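Local atomic coordinates of acyl-CoA synthetase (AMP-forming)/AMP-acid ligase II-like protein (Dyadobacter fermentans, PDB entry 4GS5), a protein that probably acts as an AMP-forming ligase, using ATP to activate a carboxylic acid, perhaps a medium-chain fatty acid, for transfer to coenzyme A. Residues 280-285 with 296-301; 328-333 with 347-352. One frame throughout, in Å; residues are numbered along the deposited sequence.

In the fold
Contacts 1 and 2 hold one small three-stranded sheet, by backbone pairing and by a covering helix; both lie far from the centre of the chain. Contact 1 is the more deeply buried: it pairs strands 282-289 and 295-301 through a ladder of backbone bonds, with apolar side chains on both faces. Contact 2 lies nearer the surface and sets strand 329-332 against the end of helix 345-351, where rings and methyl groups do the work. Strand 295-301 is the shared neighbour, for Leu298 O accepts a probable hydrogen bond from Tyr330 N. Trp285 also packs against Phe349 of helix 345-351, joining the two contacts.

Contact 1: 280-285 with 296-301. With EDO (1,2-ethanediol), chain P.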
loop_
_atom_site.group_PDB
_atom_site.type_symbol
_atom_site.label_atom_id
_atom_site.label_comp_id
_atom_site.label_asym_id
_atom_site.label_seq_id
_atom_site.Cartn_x
_atom_site.Cartn_y
_atom_site.Cartn_z
ATOM N N ASN A 280 -20.697 -1.569 -30.003
ATOM C CA ASN A 280 -20.712 -2.895 -29.400
ATOM C C ASN A 280 -19.873 -2.935 -28.135
ATOM O O ASN A 280 -18.755 -2.404 -28.096
ATOM C CB ASN A 280 -20.164 -3.938 -30.373
ATOM C CG ASN A 280 -20.833 -3.884 -31.723
ATOM O OD1 ASN A 280 -20.725 -2.890 -32.444
ATOM N ND2 ASN A 280 -21.511 -4.964 -32.088
ATOM N N ALA A 281 -20.396 -3.571 -27.097
ATOM C CA ALA A 281 -19.607 -3.743 -25.886
ATOM C C ALA A 281 -18.508 -4.756 -26.196
ATOM O O ALA A 281 -18.627 -5.533 -27.146
ATOM C CB ALA A 281 -20.484 -4.216 -24.735
ATOM N N PHE A 282 -17.438 -4.746 -25.410
ATOM C CA PHE A 282 -16.360 -5.694 -25.623
ATOM C C PHE A 282 -15.554 -5.825 -24.338
ATOM O O PHE A 282 -15.637 -4.981 -23.444
ATOM C CB PHE A 282 -15.429 -5.195 -26.732
ATOM C CG PHE A 282 -14.553 -4.048 -26.290
ATOM C CD1 PHE A 282 -13.274 -4.280 -25.801
ATOM C CD2 PHE A 282 -15.033 -2.743 -26.311
ATOM C CE1 PHE A 282 -12.470 -3.225 -25.363
ATOM C CE2 PHE A 282 -14.236 -1.682 -25.868
ATOM C CZ PHE A 282 -12.950 -1.931 -25.398
ATOM N N PHE A 283 -14.763 -6.885 -24.252
ATOM C CA PHE A 283 -13.751 -6.970 -23.209
ATOM C C PHE A 283 -12.633 -7.885 -23.672
ATOM O O PHE A 283 -12.867 -8.893 -24.356
ATOM C CB PHE A 283 -14.340 -7.434 -21.856
ATOM C CG PHE A 283 -14.993 -8.797 -21.899
ATOM C CD1 PHE A 283 -14.256 -9.948 -21.626
ATOM C CD2 PHE A 283 -16.337 -8.926 -22.212
ATOM C CE1 PHE A 283 -14.846 -11.195 -21.659
ATOM C CE2 PHE A 283 -16.942 -10.182 -22.259
ATOM C CZ PHE A 283 -16.199 -11.319 -21.971
ATOM N N CYS A 284 -11.411 -7.506 -23.333
ATOM C CA CYS A 284 -10.283 -8.392 -23.538
ATOM C C CYS A 284 -10.342 -9.507 -22.512
ATOM O O CYS A 284 -10.801 -9.310 -21.387
ATOM C CB CYS A 284 -8.971 -7.622 -23.418
ATOM S SG CYS A 284 -8.646 -6.644 -24.882
ATOM N N TRP A 285 -9.878 -10.680 -22.916
ATOM C CA TRP A 285 -9.840 -11.821 -22.024
ATOM C C TRP A 285 -8.674 -12.705 -22.454
ATOM O O TRP A 285 -7.772 -12.250 -23.160
ATOM C CB TRP A 285 -11.162 -12.584 -22.092
ATOM C CG TRP A 285 -11.451 -13.432 -20.890
ATOM C CD1 TRP A 285 -11.656 -14.789 -20.868
ATOM C CD2 TRP A 285 -11.583 -12.985 -19.536
ATOM N NE1 TRP A 285 -11.900 -15.206 -19.584
ATOM C CE2 TRP A 285 -11.865 -14.119 -18.747
ATOM C CE3 TRP A 285 -11.510 -11.735 -18.917
ATOM C CZ2 TRP A 285 -12.067 -14.040 -17.362
ATOM C CZ3 TRP A 285 -11.705 -11.658 -17.538
ATOM C CH2 TRP A 285 -11.980 -12.804 -16.778
ATOM N N LEU A 296 -4.009 -13.788 -25.219
ATOM C CA LEU A 296 -4.927 -12.662 -25.131
ATOM C C LEU A 296 -5.946 -12.814 -26.251
ATOM O O LEU A 296 -5.576 -13.115 -27.391
ATOM C CB LEU A 296 -4.158 -11.345 -25.312
ATOM C CG LEU A 296 -4.996 -10.061 -25.240
ATOM C CD1 LEU A 296 -5.449 -9.792 -23.821
ATOM C CD2 LEU A 296 -4.174 -8.883 -25.755
ATOM N N VAL A 297 -7.224 -12.611 -25.926
ATOM C CA VAL A 297 -8.272 -12.619 -26.938
ATOM C C VAL A 297 -9.208 -11.435 -26.762
ATOM O O VAL A 297 -9.146 -10.744 -25.749
ATOM C CB VAL A 297 -9.072 -13.914 -26.889
ATOM C CG1 VAL A 297 -8.141 -15.098 -27.158
ATOM C CG2 VAL A 297 -9.782 -14.058 -25.521
ATOM N N LEU A 298 -10.060 -11.202 -27.749
ATOM C CA LEU A 298 -11.032 -10.123 -27.675
ATOM C C LEU A 298 -12.453 -10.670 -27.826
ATOM O O LEU A 298 -12.738 -11.470 -28.725
ATOM C CB LEU A 298 -10.732 -9.077 -28.756
ATOM C CG LEU A 298 -11.679 -7.890 -28.892
ATOM C CD1 LEU A 298 -11.715 -7.068 -27.604
ATOM C CD2 LEU A 298 -11.246 -7.039 -30.074
ATOM N N VAL A 299 -13.344 -10.243 -26.939
ATOM C CA VAL A 299 -14.743 -10.676 -26.973
ATOM C C VAL A 299 -15.649 -9.468 -27.226
ATOM O O VAL A 299 -15.563 -8.452 -26.521
ATOM C CB VAL A 299 -15.167 -11.317 -25.647
ATOM C CG1 VAL A 299 -16.554 -11.903 -25.781
ATOM C CG2 VAL A 299 -14.161 -12.368 -25.203
ATOM N N ILE A 300 -16.519 -9.585 -28.220
ATOM C CA ILE A 300 -17.388 -8.491 -28.633
ATOM C C ILE A 300 -18.842 -8.950 -28.575
ATOM O O ILE A 300 -19.144 -10.092 -28.914
ATOM C CB ILE A 300 -17.051 -8.056 -30.075
ATOM C CG1 ILE A 300 -15.596 -7.583 -30.159
ATOM C CG2 ILE A 300 -17.996 -6.968 -30.562
ATOM C CD1 ILE A 300 -15.200 -7.102 -31.539
ATOM N N GLU A 301 -19.738 -8.064 -28.147
ATOM C CA GLU A 301 -21.167 -8.383 -28.065
ATOM C C GLU A 301 -21.902 -8.052 -29.365
ATOM O O GLU A 301 -21.795 -6.940 -29.877
ATOM C CB GLU A 301 -21.819 -7.632 -26.906
ATOM C CG GLU A 301 -23.268 -8.036 -26.629
ATOM C CD GLU A 301 -23.843 -7.329 -25.406
ATOM O OE1 GLU A 301 -23.720 -6.085 -25.320
ATOM O OE2 GLU A 301 -24.411 -8.018 -24.529
HETATM C C1 EDO P . -17.762 -1.932 -21.986
HETATM O O1 EDO P . -17.412 -2.280 -23.338
HETATM C C2 EDO P . -19.199 -2.335 -21.684
HETATM O O2 EDO P . -20.039 -1.528 -22.501
#
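Antiparallel pairing brings Phe283 and Val299 into mutual backbone bonds, Phe283 N to Val299 O at 2.9 Å and Val299 N to Phe283 O at 3.0 Å, and the same exchange recurs between Trp285 and Val297. Between these hydrogen-bonded pairs fall the non-hydrogen-bonded ones, Phe282 with Ile300 and Cys284 with Leu298. Phe283 has its CG wedged between the backbone N and the carbonyl carbon (chi1 60°), which lays the ring alongside its partner: Val299 CB sits 3.9 Å from the ring centroid in a CH-pi contact over one face, and both methyls lie over that same face, CG2 by CE1, CG1 by CZ and CE2. This is a beta hairpin whose alternating side chains serve two layers. Phe282, Cys284 and Leu298 lie on the face toward helix 262-276, where Phe273 stacks on the Phe282 ring; Phe283, Trp285 and Val297 turn to helix 345-351. On the first of these faces Leu298 CD1 crosses to Phe282 CD1 at 3.7 Å. Near the other end of the pairing Glu301 N bonds to Ala281 O at 2.9 Å, and Asn280 ND2 reaches Glu301 O at 3.0 Å, in the carbonyl plane and nearly in its own amide plane, with a fairly straight N-H (165°). A leucine in place of Asn280 would probably leave the Glu301 carbonyl without this side-chain donor and the strand end less firmly tied. The carboxylate of Glu301 turns to Phe335 N. An ethanediol, probably from the crystallisation liquor, both accepts from Phe282 N and donates to Phe282 O through O1.

Contact 2: 328-333 with 347-352; sequences HIYFAK and ATFQKL. With EDO (1,2-ethanediol), chain R.
The Tyr330 ring is met on its two faces by different groups: the edge of Phe349 approaches one, while ND1 of His328, from just before the tyrosine's strand, lies 3.1 Å above the plane on the opposite one. With Phe349 the pair is T-shaped, the centroids 5.5 Å apart and the planes at 85°, and the leading atom is Phe349 CE1, 4.0 Å from Tyr330 CE2. Phe349 reaches this place because its CG stands opposite the backbone N (chi1 -161°), sending the ring from the flank of the helix toward the strand. The imidazole, for its part, turns an edge to the tyrosine ring. On the Phe349 side, but near the root of the tyrosine, Leu352 adds an aliphatic contact: CD1 comes within 3.5 Å of Tyr330 CB, a snug fit, and approaches the ring obliquely. Its second branch goes the other way along the strand, CD2 lying 3.9 Å from Ala332 CB, so that one leucine spans two residues whose CB atoms point toward the helix. The tyrosine hydroxyl is hydrogen-bonded to Glu287 OE1 on strand 282-289. Beside Leu352 lies an ethanediol, probably a crystallisation additive, whose O2 accepts from Lys333 N at 2.7 Å. Strand 329-332 is at the margin of a three-stranded sheet and runs parallel to strand 295-301, which it meets through backbone bonds; Ile329 and Phe331 face helix 306-319, while helix 345-351 extends across the other face, Phe349 resting on Val297 and Thr348 on Phe283.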
loop_
_atom_site.group_PDB
_atom_site.type_symbol
_atom_site.label_atom_id
_atom_site.label_comp_id
_atom_site.label_asym_id
_atom_site.label_seq_id
_atom_site.Cartn_x
_atom_site.Cartn_y
_atom_site.Cartn_z
ATOM N N HIS A 328 -7.333 -13.556 -31.255
ATOM C CA HIS A 328 -8.591 -14.030 -31.793
ATOM C C HIS A 328 -9.687 -13.084 -31.341
ATOM O O HIS A 328 -9.605 -12.493 -30.263
ATOM C CB HIS A 328 -8.884 -15.440 -31.294
ATOM C CG HIS A 328 -9.999 -16.113 -32.030
ATOM N ND1 HIS A 328 -11.285 -16.179 -31.536
ATOM C CD2 HIS A 328 -10.025 -16.732 -33.235
ATOM C CE1 HIS A 328 -12.053 -16.822 -32.399
ATOM N NE2 HIS A 328 -11.313 -17.164 -33.440
ATOM N N ILE A 329 -10.699 -12.917 -32.176
ATOM C CA ILE A 329 -11.852 -12.119 -31.800
ATOM C C ILE A 329 -13.066 -13.030 -31.762
ATOM O O ILE A 329 -13.418 -13.652 -32.763
ATOM C CB ILE A 329 -12.080 -10.951 -32.777
ATOM C CG1 ILE A 329 -10.866 -10.015 -32.764
ATOM C CG2 ILE A 329 -13.366 -10.195 -32.426
ATOM C CD1 ILE A 329 -10.994 -8.821 -33.680
ATOM N N TYR A 330 -13.675 -13.137 -30.588
ATOM C CA TYR A 330 -14.880 -13.935 -30.413
ATOM C C TYR A 330 -16.082 -13.013 -30.397
ATOM O O TYR A 330 -16.025 -11.930 -29.817
ATOM C CB TYR A 330 -14.843 -14.686 -29.086
ATOM C CG TYR A 330 -13.819 -15.789 -29.007
ATOM C CD1 TYR A 330 -14.103 -17.059 -29.487
ATOM C CD2 TYR A 330 -12.579 -15.570 -28.424
ATOM C CE1 TYR A 330 -13.172 -18.076 -29.408
ATOM C CE2 TYR A 330 -11.646 -16.579 -28.336
ATOM C CZ TYR A 330 -11.949 -17.833 -28.835
ATOM O OH TYR A 330 -11.015 -18.842 -28.756
ATOM N N PHE A 331 -17.172 -13.441 -31.018
ATOM C CA PHE A 331 -18.410 -12.670 -30.980
ATOM C C PHE A 331 -19.448 -13.438 -30.184
ATOM O O PHE A 331 -19.687 -14.612 -30.454
ATOM C CB PHE A 331 -18.942 -12.418 -32.395
ATOM C CG PHE A 331 -18.099 -11.466 -33.197
ATOM C CD1 PHE A 331 -18.357 -10.101 -33.168
ATOM C CD2 PHE A 331 -17.050 -11.934 -33.978
ATOM C CE1 PHE A 331 -17.581 -9.218 -33.897
ATOM C CE2 PHE A 331 -16.265 -11.059 -34.713
ATOM C CZ PHE A 331 -16.532 -9.697 -34.672
ATOM N N ALA A 332 -20.065 -12.777 -29.211
ATOM C CA ALA A 332 -21.135 -13.386 -28.425
ATOM C C ALA A 332 -22.465 -12.704 -28.710
ATOM O O ALA A 332 -22.537 -11.477 -28.813
ATOM C CB ALA A 332 -20.807 -13.305 -26.933
ATOM N N LYS A 333 -23.525 -13.497 -28.811
ATOM C CA LYS A 333 -24.856 -12.950 -29.051
ATOM C C LYS A 333 -25.268 -12.005 -27.927
ATOM O O LYS A 333 -25.780 -10.912 -28.179
ATOM C CB LYS A 333 -25.881 -14.074 -29.221
ATOM N N ALA A 347 -18.230 -16.199 -17.127
ATOM C CA ALA A 347 -19.392 -16.967 -17.585
ATOM C C ALA A 347 -19.609 -16.766 -19.081
ATOM O O ALA A 347 -19.879 -17.721 -19.818
ATOM C CB ALA A 347 -20.643 -16.577 -16.810
ATOM N N THR A 348 -19.471 -15.517 -19.522
ATOM C CA THR A 348 -19.561 -15.182 -20.940
ATOM C C THR A 348 -18.590 -16.023 -21.758
ATOM O O THR A 348 -18.943 -16.524 -22.830
ATOM C CB THR A 348 -19.288 -13.678 -21.197
ATOM O OG1 THR A 348 -20.329 -12.892 -20.600
ATOM C CG2 THR A 348 -19.245 -13.378 -22.689
ATOM N N PHE A 349 -17.368 -16.183 -21.260
ATOM C CA PHE A 349 -16.357 -16.890 -22.036
ATOM C C PHE A 349 -16.659 -18.383 -22.158
ATOM O O PHE A 349 -16.572 -18.944 -23.246
ATOM C CB PHE A 349 -14.944 -16.651 -21.496
ATOM C CG PHE A 349 -13.873 -16.975 -22.485
ATOM C CD1 PHE A 349 -13.653 -16.148 -23.573
ATOM C CD2 PHE A 349 -13.107 -18.118 -22.349
ATOM C CE1 PHE A 349 -12.685 -16.443 -24.501
ATOM C CE2 PHE A 349 -12.125 -18.426 -23.281
ATOM C CZ PHE A 349 -11.914 -17.589 -24.359
ATOM N N GLN A 350 -17.020 -19.017 -21.045
ATOM C CA GLN A 350 -17.383 -20.431 -21.038
ATOM C C GLN A 350 -18.505 -20.726 -22.025
ATOM O O GLN A 350 -18.507 -21.760 -22.693
ATOM C CB GLN A 350 -17.835 -20.862 -19.644
ATOM C CG GLN A 350 -16.718 -21.107 -18.645
ATOM C CD GLN A 350 -17.258 -21.475 -17.271
ATOM O OE1 GLN A 350 -17.595 -20.600 -16.467
ATOM N NE2 GLN A 350 -17.355 -22.774 -17.000
ATOM N N LYS A 351 -19.471 -19.819 -22.095
ATOM C CA LYS A 351 -20.616 -20.001 -22.970
ATOM C C LYS A 351 -20.168 -20.091 -24.424
ATOM O O LYS A 351 -20.714 -20.868 -25.202
ATOM C CB LYS A 351 -21.611 -18.856 -22.790
ATOM C CG LYS A 351 -23.045 -19.230 -23.131
ATOM C CD LYS A 351 -23.987 -18.032 -23.029
ATOM C CE LYS A 351 -24.047 -17.464 -21.617
ATOM N NZ LYS A 351 -25.077 -16.387 -21.498
ATOM N N LEU A 352 -19.159 -19.307 -24.785
ATOM C CA LEU A 352 -18.650 -19.311 -26.155
ATOM C C LEU A 352 -18.363 -20.717 -26.677
ATOM O O LEU A 352 -18.228 -20.920 -27.884
ATOM C CB LEU A 352 -17.409 -18.423 -26.281
ATOM C CG LEU A 352 -17.725 -16.930 -26.191
ATOM C CD1 LEU A 352 -16.472 -16.108 -26.312
ATOM C CD2 LEU A 352 -18.710 -16.552 -27.280
HETATM C C1 EDO R . -22.089 -17.541 -27.094
HETATM O O1 EDO R . -22.329 -18.003 -25.762
HETATM C C2 EDO R . -23.092 -16.443 -27.402
HETATM O O2 EDO R . -23.041 -16.156 -28.803
#